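Local structure of uncharacterized protein (4PW1) at residues B[18-21]-B[22-26]; B[49-52]-B[53-57]; B[131-134]-B[135-138]; B[182-185]-B[186-190]. The protein is of unknown function, built around a large antiparallel beta sheet surrounded by alpha helices and found here as a pair of identical subunits. All coordinates share one frame; numbering follows the deposited sequence. Where two conformers were deposited one is given.

Contact 1 of 4, residues B[18-21]-B[22-26]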
loop_
_atom_site.group_PDB
_atom_site.type_symbol
_atom_site.label_atom_id
_atom_site.label_comp_id
_atom_site.label_asym_id
_atom_site.label_seq_id
_atom_site.Cartn_x
_atom_site.Cartn_y
_atom_site.Cartn_z
ATOM N N LEU B 18 8.179 10.964 -3.209
ATOM C CA LEU B 18 6.799 10.823 -2.787
ATOM C C LEU B 18 6.673 10.219 -1.387
ATOM O O LEU B 18 7.159 9.115 -1.127
ATOM C CB LEU B 18 6.046 9.967 -3.811
ATOM C CG LEU B 18 4.572 9.772 -3.473
ATOM C CD1 LEU B 18 3.810 11.078 -3.719
ATOM C CD2 LEU B 18 4.002 8.632 -4.294
ATOM N N TYR B 19 5.954 10.882 -0.489
ATOM C CA TYR B 19 5.665 10.264 0.822
ATOM C C TYR B 19 4.256 9.704 0.850
ATOM O O TYR B 19 3.341 10.398 0.426
ATOM C CB TYR B 19 5.758 11.322 1.933
ATOM C CG TYR B 19 7.178 11.786 2.200
ATOM C CD1 TYR B 19 7.832 12.638 1.309
ATOM C CD2 TYR B 19 7.869 11.354 3.336
ATOM C CE1 TYR B 19 9.137 13.063 1.553
ATOM C CE2 TYR B 19 9.175 11.771 3.594
ATOM C CZ TYR B 19 9.797 12.612 2.700
ATOM O OH TYR B 19 11.060 13.040 2.966
ATOM N N LEU B 20 4.033 8.517 1.401
ATOM C CA LEU B 20 2.650 8.072 1.655
ATOM C C LEU B 20 2.029 8.716 2.921
ATOM O O LEU B 20 2.734 9.012 3.819
ATOM C CB LEU B 20 2.582 6.555 1.748
ATOM C CG LEU B 20 2.990 5.830 0.498
ATOM C CD1 LEU B 20 2.660 4.350 0.665
ATOM C CD2 LEU B 20 2.316 6.361 -0.733
ATOM N N ASN B 21 0.720 8.984 2.956
ATOM C CA ASN B 21 0.095 9.700 4.107
ATOM C C ASN B 21 -0.480 8.714 5.119
ATOM O O ASN B 21 -0.300 7.463 4.913
ATOM C CB ASN B 21 -0.906 10.791 3.646
ATOM C CG ASN B 21 -2.144 10.252 2.898
ATOM O OD1 ASN B 21 -2.605 9.140 3.139
ATOM N ND2 ASN B 21 -2.717 11.092 2.013
ATOM N N SER B 22 -1.122 9.215 6.206
ATOM C CA SER B 22 -1.563 8.263 7.316
ATOM C C SER B 22 -2.637 7.266 6.852
ATOM O O SER B 22 -2.775 6.179 7.393
ATOM C CB SER B 22 -2.187 8.950 8.577
ATOM O OG SER B 22 -1.814 10.289 8.751
ATOM N N GLY B 23 -3.434 7.683 5.867
ATOM C CA GLY B 23 -4.555 6.875 5.391
ATOM C C GLY B 23 -4.199 5.796 4.399
ATOM O O GLY B 23 -5.095 5.235 3.764
ATOM N N GLU B 24 -2.899 5.491 4.306
ATOM C CA GLU B 24 -2.398 4.564 3.353
ATOM C C GLU B 24 -1.580 3.499 4.114
ATOM O O GLU B 24 -0.611 3.804 4.791
ATOM C CB GLU B 24 -1.567 5.312 2.263
ATOM C CG GLU B 24 -2.404 6.181 1.275
ATOM C CD GLU B 24 -1.577 7.082 0.307
ATOM O OE1 GLU B 24 -0.600 7.725 0.763
ATOM O OE2 GLU B 24 -1.902 7.187 -0.917
ATOM N N GLU B 25 -2.009 2.254 3.994
ATOM C CA GLU B 25 -1.243 1.107 4.404
ATOM C C GLU B 25 -0.659 0.453 3.131
ATOM O O GLU B 25 -1.387 0.111 2.183
ATOM C CB GLU B 25 -2.110 0.112 5.169
ATOM C CG GLU B 25 -1.394 -1.198 5.522
ATOM C CD GLU B 25 -2.315 -2.251 6.135
ATOM O OE1 GLU B 25 -3.204 -2.830 5.452
ATOM O OE2 GLU B 25 -2.161 -2.494 7.330
ATOM N N LEU B 26 0.650 0.298 3.126
ATOM C CA LEU B 26 1.346 -0.364 2.065
ATOM C C LEU B 26 1.822 -1.716 2.571
ATOM O O LEU B 26 2.626 -1.764 3.477
ATOM C CB LEU B 26 2.534 0.494 1.622
ATOM C CG LEU B 26 3.402 -0.023 0.475
ATOM C CD1 LEU B 26 2.577 -0.168 -0.794
ATOM C CD2 LEU B 26 4.548 0.948 0.226
#

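Contact 2 of 4, residues B[49-52]-B[53-57]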
loop_
_atom_site.group_PDB
_atom_site.type_symbol
_atom_site.label_atom_id
_atom_site.label_comp_id
_atom_site.label_asym_id
_atom_site.label_seq_id
_atom_site.Cartn_x
_atom_site.Cartn_y
_atom_site.Cartn_z
ATOM N N PHE B 49 17.620 -21.436 9.047
ATOM C CA PHE B 49 17.783 -20.443 8.038
ATOM C C PHE B 49 17.427 -19.019 8.548
ATOM O O PHE B 49 18.121 -18.031 8.238
ATOM C CB PHE B 49 16.935 -20.796 6.810
ATOM C CG PHE B 49 16.972 -19.733 5.744
ATOM C CD1 PHE B 49 17.998 -19.684 4.836
ATOM C CD2 PHE B 49 15.970 -18.778 5.669
ATOM C CE1 PHE B 49 18.055 -18.688 3.868
ATOM C CE2 PHE B 49 16.022 -17.774 4.705
ATOM C CZ PHE B 49 17.070 -17.717 3.803
ATOM N N ALA B 50 16.344 -18.901 9.300
ATOM C CA ALA B 50 15.930 -17.599 9.831
ATOM C C ALA B 50 16.961 -17.019 10.854
ATOM O O ALA B 50 17.258 -15.823 10.837
ATOM C CB ALA B 50 14.564 -17.718 10.478
ATOM N N ALA B 51 17.438 -17.849 11.773
ATOM C CA ALA B 51 18.516 -17.447 12.696
ATOM C C ALA B 51 19.738 -16.885 11.970
ATOM O O ALA B 51 20.266 -15.816 12.329
ATOM C CB ALA B 51 18.949 -18.607 13.566
ATOM N N ASN B 52 20.184 -17.588 10.933
ATOM C CA ASN B 52 21.293 -17.103 10.130
ATOM C C ASN B 52 20.932 -15.825 9.317
ATOM O O ASN B 52 21.751 -14.928 9.129
ATOM C CB ASN B 52 21.753 -18.219 9.235
ATOM C CG ASN B 52 22.556 -19.252 10.007
ATOM O OD1 ASN B 52 23.679 -18.997 10.373
ATOM N ND2 ASN B 52 21.979 -20.383 10.257
ATOM N N SER B 53 19.713 -15.754 8.831
ATOM C CA SER B 53 19.250 -14.526 8.139
ATOM C C SER B 53 19.319 -13.296 9.041
ATOM O O SER B 53 19.807 -12.227 8.630
ATOM C CB SER B 53 17.838 -14.715 7.635
ATOM O OG SER B 53 17.793 -15.749 6.651
ATOM N N VAL B 54 18.873 -13.445 10.285
ATOM C CA VAL B 54 18.955 -12.372 11.267
ATOM C C VAL B 54 20.404 -11.909 11.430
ATOM O O VAL B 54 20.693 -10.697 11.321
ATOM C CB VAL B 54 18.362 -12.784 12.629
ATOM C CG1 VAL B 54 18.654 -11.739 13.712
ATOM C CG2 VAL B 54 16.856 -13.052 12.514
ATOM N N ARG B 55 21.336 -12.840 11.650
ATOM C CA ARG B 55 22.739 -12.449 11.830
ATOM C C ARG B 55 23.406 -11.849 10.582
ATOM O O ARG B 55 24.163 -10.882 10.679
ATOM C CB ARG B 55 23.586 -13.633 12.338
ATOM C CG ARG B 55 23.300 -14.051 13.778
ATOM C CD ARG B 55 24.340 -15.076 14.231
ATOM N NE ARG B 55 24.076 -16.359 13.591
ATOM C CZ ARG B 55 23.286 -17.302 14.094
ATOM N NH1 ARG B 55 22.618 -17.134 15.229
ATOM N NH2 ARG B 55 23.092 -18.409 13.420
ATOM N N ILE B 56 23.157 -12.433 9.424
ATOM C CA ILE B 56 23.901 -12.067 8.212
ATOM C C ILE B 56 23.214 -10.936 7.431
ATOM O O ILE B 56 23.878 -10.007 6.973
ATOM C CB ILE B 56 24.110 -13.306 7.344
ATOM C CG1 ILE B 56 25.052 -14.282 8.064
ATOM C CG2 ILE B 56 24.646 -12.920 5.995
ATOM C CD1 ILE B 56 25.102 -15.662 7.442
ATOM N N LEU B 57 21.900 -10.998 7.270
ATOM C CA LEU B 57 21.184 -9.889 6.595
ATOM C C LEU B 57 20.971 -8.729 7.548
ATOM O O LEU B 57 21.132 -7.565 7.165
ATOM C CB LEU B 57 19.827 -10.325 6.011
ATOM C CG LEU B 57 19.860 -11.505 5.042
ATOM C CD1 LEU B 57 18.491 -11.799 4.465
ATOM C CD2 LEU B 57 20.846 -11.250 3.912
HETATM O O HOH W 1 25.060 -16.775 11.044
#

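Contact 3 of 4, residues B[131-134]-B[135-138]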
loop_
_atom_site.group_PDB
_atom_site.type_symbol
_atom_site.label_atom_id
_atom_site.label_comp_id
_atom_site.label_asym_id
_atom_site.label_seq_id
_atom_site.Cartn_x
_atom_site.Cartn_y
_atom_site.Cartn_z
ATOM N N LYS B 131 22.198 9.574 -2.398
ATOM C CA LYS B 131 23.229 8.553 -2.204
ATOM C C LYS B 131 22.807 7.251 -2.922
ATOM O O LYS B 131 23.615 6.600 -3.622
ATOM C CB LYS B 131 23.506 8.352 -0.698
ATOM C CG LYS B 131 24.595 7.329 -0.327
ATOM C CD LYS B 131 25.996 7.670 -0.869
ATOM C CE LYS B 131 27.091 6.792 -0.248
ATOM N NZ LYS B 131 26.688 5.346 -0.138
ATOM N N LEU B 132 21.546 6.885 -2.764
ATOM C CA LEU B 132 21.010 5.675 -3.360
ATOM C C LEU B 132 21.132 5.698 -4.862
ATOM O O LEU B 132 21.591 4.724 -5.480
ATOM C CB LEU B 132 19.560 5.530 -2.922
ATOM C CG LEU B 132 18.951 4.167 -2.727
ATOM C CD1 LEU B 132 19.879 3.187 -2.035
ATOM C CD2 LEU B 132 17.656 4.369 -1.963
ATOM N N GLN B 133 20.795 6.833 -5.465
ATOM C CA GLN B 133 20.948 6.998 -6.908
ATOM C C GLN B 133 22.397 6.827 -7.360
ATOM O O GLN B 133 22.660 6.185 -8.367
ATOM C CB GLN B 133 20.417 8.374 -7.336
ATOM C CG GLN B 133 20.409 8.682 -8.833
ATOM C CD GLN B 133 19.422 7.809 -9.625
ATOM O OE1 GLN B 133 18.388 7.372 -9.108
ATOM N NE2 GLN B 133 19.750 7.545 -10.884
ATOM N N GLU B 134 23.311 7.432 -6.612
ATOM C CA GLU B 134 24.737 7.358 -6.891
ATOM C C GLU B 134 25.221 5.909 -6.752
ATOM O O GLU B 134 25.947 5.418 -7.589
ATOM C CB GLU B 134 25.535 8.308 -5.953
ATOM C CG GLU B 134 25.439 9.795 -6.308
ATOM C CD GLU B 134 25.845 10.747 -5.169
ATOM O OE1 GLU B 134 26.252 10.297 -4.071
ATOM O OE2 GLU B 134 25.752 11.975 -5.375
ATOM N N ASP B 135 24.805 5.235 -5.682
ATOM C CA ASP B 135 25.221 3.842 -5.450
ATOM C C ASP B 135 24.712 2.965 -6.615
ATOM O O ASP B 135 25.422 2.050 -7.080
ATOM C CB ASP B 135 24.652 3.294 -4.133
ATOM C CG ASP B 135 25.395 3.786 -2.888
ATOM O OD1 ASP B 135 26.334 4.560 -2.990
ATOM O OD2 ASP B 135 25.012 3.380 -1.782
ATOM N N TRP B 136 23.483 3.242 -7.053
ATOM C CA TRP B 136 22.841 2.478 -8.102
ATOM C C TRP B 136 23.591 2.624 -9.418
ATOM O O TRP B 136 23.771 1.644 -10.152
ATOM C CB TRP B 136 21.369 2.884 -8.279
ATOM C CG TRP B 136 20.607 2.033 -9.275
ATOM C CD1 TRP B 136 20.447 0.679 -9.222
ATOM C CD2 TRP B 136 19.869 2.463 -10.433
ATOM N NE1 TRP B 136 19.697 0.239 -10.263
ATOM C CE2 TRP B 136 19.333 1.307 -11.034
ATOM C CE3 TRP B 136 19.629 3.705 -11.027
ATOM C CZ2 TRP B 136 18.563 1.350 -12.187
ATOM C CZ3 TRP B 136 18.859 3.754 -12.179
ATOM C CH2 TRP B 136 18.334 2.581 -12.752
ATOM N N GLU B 137 23.970 3.856 -9.739
ATOM C CA GLU B 137 24.694 4.122 -10.975
ATOM C C GLU B 137 26.052 3.449 -10.937
ATOM O O GLU B 137 26.494 2.916 -11.947
ATOM C CB GLU B 137 24.800 5.626 -11.247
ATOM C CG GLU B 137 23.459 6.172 -11.705
ATOM C CD GLU B 137 23.387 7.678 -11.736
ATOM O OE1 GLU B 137 24.427 8.333 -11.964
ATOM O OE2 GLU B 137 22.281 8.208 -11.516
ATOM N N LYS B 138 26.697 3.455 -9.777
ATOM C CA LYS B 138 27.969 2.757 -9.642
ATOM C C LYS B 138 27.743 1.246 -9.878
ATOM O O LYS B 138 28.483 0.611 -10.611
ATOM C CB LYS B 138 28.599 3.027 -8.275
ATOM C CG LYS B 138 29.929 2.315 -8.045
ATOM C CD LYS B 138 30.934 2.573 -9.180
ATOM C CE LYS B 138 32.338 2.092 -8.838
ATOM N NZ LYS B 138 32.349 0.642 -8.494
#

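Contact 4 of 4, residues B[182-185]-B[186-190]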
loop_
_atom_site.group_PDB
_atom_site.type_symbol
_atom_site.label_atom_id
_atom_site.label_comp_id
_atom_site.label_asym_id
_atom_site.label_seq_id
_atom_site.Cartn_x
_atom_site.Cartn_y
_atom_site.Cartn_z
ATOM N N GLN B 182 24.587 -13.229 -0.642
ATOM C CA GLN B 182 25.520 -14.272 -1.079
ATOM C C GLN B 182 26.138 -14.999 0.125
ATOM O O GLN B 182 26.263 -16.228 0.126
ATOM C CB GLN B 182 26.629 -13.626 -1.935
ATOM C CG GLN B 182 27.642 -14.631 -2.522
ATOM C CD GLN B 182 26.964 -15.569 -3.484
ATOM O OE1 GLN B 182 26.374 -15.118 -4.471
ATOM N NE2 GLN B 182 26.909 -16.855 -3.135
HETATM N N MSE B 183 26.534 -14.248 1.158
HETATM C CA MSE B 183 27.118 -14.870 2.352
HETATM C C MSE B 183 26.104 -15.769 3.003
HETATM O O MSE B 183 26.448 -16.833 3.489
HETATM C CB MSE B 183 27.574 -13.891 3.438
HETATM C CG MSE B 183 28.861 -13.201 3.057
HETATM SE SE MSE B 183 29.275 -11.769 4.351
HETATM C CE MSE B 183 28.828 -12.842 5.964
ATOM N N LEU B 184 24.843 -15.338 3.083
ATOM C CA LEU B 184 23.811 -16.204 3.678
ATOM C C LEU B 184 23.664 -17.525 2.930
ATOM O O LEU B 184 23.609 -18.608 3.548
ATOM C CB LEU B 184 22.473 -15.479 3.739
ATOM C CG LEU B 184 21.277 -16.294 4.234
ATOM C CD1 LEU B 184 21.511 -16.837 5.633
ATOM C CD2 LEU B 184 20.038 -15.449 4.187
ATOM N N SER B 185 23.574 -17.443 1.605
ATOM C CA SER B 185 23.479 -18.635 0.789
ATOM C C SER B 185 24.702 -19.554 1.019
ATOM O O SER B 185 24.548 -20.766 1.230
ATOM C CB SER B 185 23.388 -18.244 -0.695
ATOM O OG SER B 185 23.421 -19.395 -1.525
ATOM N N ASP B 186 25.900 -18.980 0.989
ATOM C CA ASP B 186 27.129 -19.775 1.199
ATOM C C ASP B 186 27.127 -20.419 2.578
ATOM O O ASP B 186 27.407 -21.597 2.720
ATOM C CB ASP B 186 28.378 -18.912 1.091
ATOM C CG ASP B 186 28.573 -18.358 -0.269
ATOM O OD1 ASP B 186 27.953 -18.875 -1.198
ATOM O OD2 ASP B 186 29.349 -17.406 -0.430
ATOM N N GLN B 187 26.793 -19.640 3.598
ATOM C CA GLN B 187 26.686 -20.164 4.956
ATOM C C GLN B 187 25.769 -21.404 5.009
ATOM O O GLN B 187 26.185 -22.453 5.554
ATOM C CB GLN B 187 26.190 -19.069 5.897
ATOM C CG GLN B 187 25.914 -19.488 7.332
ATOM C CD GLN B 187 27.148 -19.970 8.055
ATOM O OE1 GLN B 187 28.271 -19.700 7.639
ATOM N NE2 GLN B 187 26.939 -20.703 9.136
HETATM N N MSE B 188 24.576 -21.332 4.390
HETATM C CA MSE B 188 23.666 -22.495 4.378
HETATM C C MSE B 188 24.263 -23.701 3.593
HETATM O O MSE B 188 24.185 -24.840 4.033
HETATM C CB MSE B 188 22.303 -22.107 3.806
HETATM C CG MSE B 188 21.621 -20.980 4.560
HETATM SE SE MSE B 188 21.510 -21.241 6.495
HETATM C CE MSE B 188 23.117 -20.724 7.297
ATOM N N ARG B 189 24.888 -23.457 2.450
ATOM C CA ARG B 189 25.421 -24.555 1.648
ATOM C C ARG B 189 26.607 -25.231 2.338
ATOM O O ARG B 189 26.635 -26.456 2.418
ATOM C CB ARG B 189 25.783 -24.093 0.236
ATOM C CG ARG B 189 24.543 -23.661 -0.532
ATOM C CD ARG B 189 24.754 -23.420 -2.018
ATOM N NE ARG B 189 23.590 -22.831 -2.697
ATOM C CZ ARG B 189 22.399 -23.412 -2.797
ATOM N NH1 ARG B 189 22.169 -24.579 -2.219
ATOM N NH2 ARG B 189 21.429 -22.828 -3.461
ATOM N N LYS B 190 27.552 -24.426 2.863
ATOM C CA LYS B 190 28.699 -24.904 3.687
ATOM C C LYS B 190 28.230 -25.848 4.765
ATOM O O LYS B 190 28.817 -26.892 4.966
ATOM C CB LYS B 190 29.465 -23.753 4.370
#

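Contact 1 of 4, residues B[18-21]-B[22-26]
Asn-21 and Glu-24 hold the tight part of this turn together. The backbone N of Asn-21 points into the carboxylate of Glu-24, with 2.9 Å from N to OE1 and a nearly straight N-H...O angle of 163°. OE1 receives it on its anti lone pair, the one facing away from OE2. Glutamate suits the place because its chain, extended beyond CG, is long enough to reach back across the turn to the loop that precedes it. Leu-20 lies against the same oxygen, its CB and CD2 close to OE1, while its other methyl, CD1, meets Leu-26 CD2 at 3.9 Å. The two leucine side chains cross at about a right angle, giving the inner side of the bend a small apolar patch beside the buried carboxylate.

The turn proper is held more loosely, by two weak bonds: Glu-24 N to Asn-21 O at 3.3 Å, and Gly-23 N to Asn-21 OD1 at 3.2 Å. With chi1 at 64°, CG of Asn-21 sits between its backbone N and carbonyl carbon, which brings OD1 over the bend. Ser-22, at the exposed corner, turns its side chain away from Asn-21, and its OG bonds Gly-231 O of the second subunit. Glu-24 and Glu-25 also pair with an antiparallel strand of that subunit, while the backbone of Leu-20 bonds Ser-217 in this chain. The arrangement is a type I beta turn from Asn-21 to Glu-24 with a weak Asx turn at its start, leading into a strand through which the sheet continues across the dimer interface.

Contact 2 of 4, residues B[49-52]-B[53-57]
Phe-49 carries a backbone oxygen that Ser-53 uses twice. Ser-53 N and Ser-53 OG both lie 2.8 Å from Phe-49 O, reaching it from opposite faces of the carbonyl plane. Serine suits this buried position because its hydroxyl is satisfied by the helix itself; with chi1 at -64° OG also rests over a face of the phenyl ring, 3.3 Å from Phe-49 CE2. The ring meets Tyr-196 edge-to-face. One residue on, Ala-50 O accepts Val-54 N at 2.9 Å in the regular i to i+4 pattern of an alpha helix, here helix 44-58, which packs on both helix 173-190 and strand 106-114 and widens into a pi-type turn at 54-57. The small methyls of Ala-50 and Ala-51 let the loop at Ile-71 come close. Ala-51 O takes Arg-55 N and lies 3.8 Å from Arg-55 CZ, under the centre of the guanidinium group. That group is drawn back by a bend at chi3 (-73°). Asn-52 OD1 then receives Arg-55 NH2 at 3.2 Å from well above its amide plane, the two flat groups being perpendicular, and a water joins OD1 to Arg-55 NE. Arg-55 NH2 has its salt bridge with Asp-64, while Asn-52 ND2 turns back to Ser-48 O.

Contact 3 of 4, residues B[131-134]-B[135-138]
Lys-131 and Asp-135 form a salt bridge one helical turn apart. In the lysine conformer described here, one of two modelled and therefore somewhat doubtful, NZ stands 3.0 Å from Asp-135 OD1 and 3.1 Å from Asp-135 OD2, meeting the syn lone pair of each. The lysine starts off with chi1 at -179° and bends at chi2 and chi4, which folds the ammonium back over the short aspartate. Gln-133 and Glu-137 make the second pair. Gln-133 is likewise bent at chi2 (67°), which brings its amide to Glu-137, and NE2 gives an N-H to Glu-137 OE2 at 2.7 Å. OE2 lies almost in the amide plane and uses its anti lone pair; amide and carboxylate are turned 68° apart. The same NE2 comes to the edge of the Trp-136 ring, 3.8 Å from CE3. Gln-133 and the exposed Glu-137 suit the outward side; Leu-132, the indole and the buried Asp-135 turn toward the neighbouring elements. There Trp-136 NE1 bonds Val-208 O of helix 198-210, and its ring meets Phe-213 edge-to-face. Asp-135 OD2 bonds Ala-173 N, and Leu-132 and Asp-135 pack on Phe-174, so helix 122-141 is tied to the start of helix 173-190.

Contact 4 of 4, residues B[182-185]-B[186-190]
This is a contact within one alpha helix, between neighbouring turns near the end of helix 173-190, which lies with one side on helix 44-58 and another on helix 198-210. Four backbone bonds of i to i+4 type carry it, the shortest from Gln-187 N to Met-183 O at 2.8 Å. On the outer surface Gln-182 reaches along the helix to Asp-186: NE2 bonds OD1 at 3.0 Å, with an N-H...O angle of 145°. The aspartate oxygen lies in the amide plane of Gln-182, but NE2 approaches from above the carboxylate plane, the two planes being 37° apart. A bend at chi2 (64°) carries the amide back to its partner; both residues are exposed, and their polar ends suit a surface position. The inner face is largely apolar around Leu-184 and Met-188, with the buried Ser-185 beside them. Leu-184 CD1 lies 4.3 Å from CG of Met-188, a selenomethionine whose doubly bent chain packs against Asn-52 of helix 44-58, while Leu-184 rests on Phe-49. Ser-185 OG has its hydrogen bond with Asp-195 OD2, an acid outside this helix. Arg-189 NH2 makes a salt bridge to the same Asp-195, a detail left somewhat doubtful by a second arginine conformer. A mainly apolar face turned to neighbouring helices and a mainly polar one turned outward make this an amphipathic helix, one of those surrounding the antiparallel sheet.

Contact 2 is the most buried of the four and contact 4 is its partner: their centres lie about 10 Å apart and they touch, helix 44-58 meeting helix 173-190, although the two helices are far apart in sequence. Contact 3 also reaches helix 173-190, but at its beginning, about 17 Å from contact 4 between nearest atoms. Contact 1 stands apart, across the chain's centre from contacts 2 and 4, and it alone touches the second subunit. Chemistry follows place. The buried helix turns its polar groups onto its own carbonyls, a water and a nearby acid; the two outer helices add charged or amide pairs along their surfaces; residues 18-26 use a carboxylate to fix a turn.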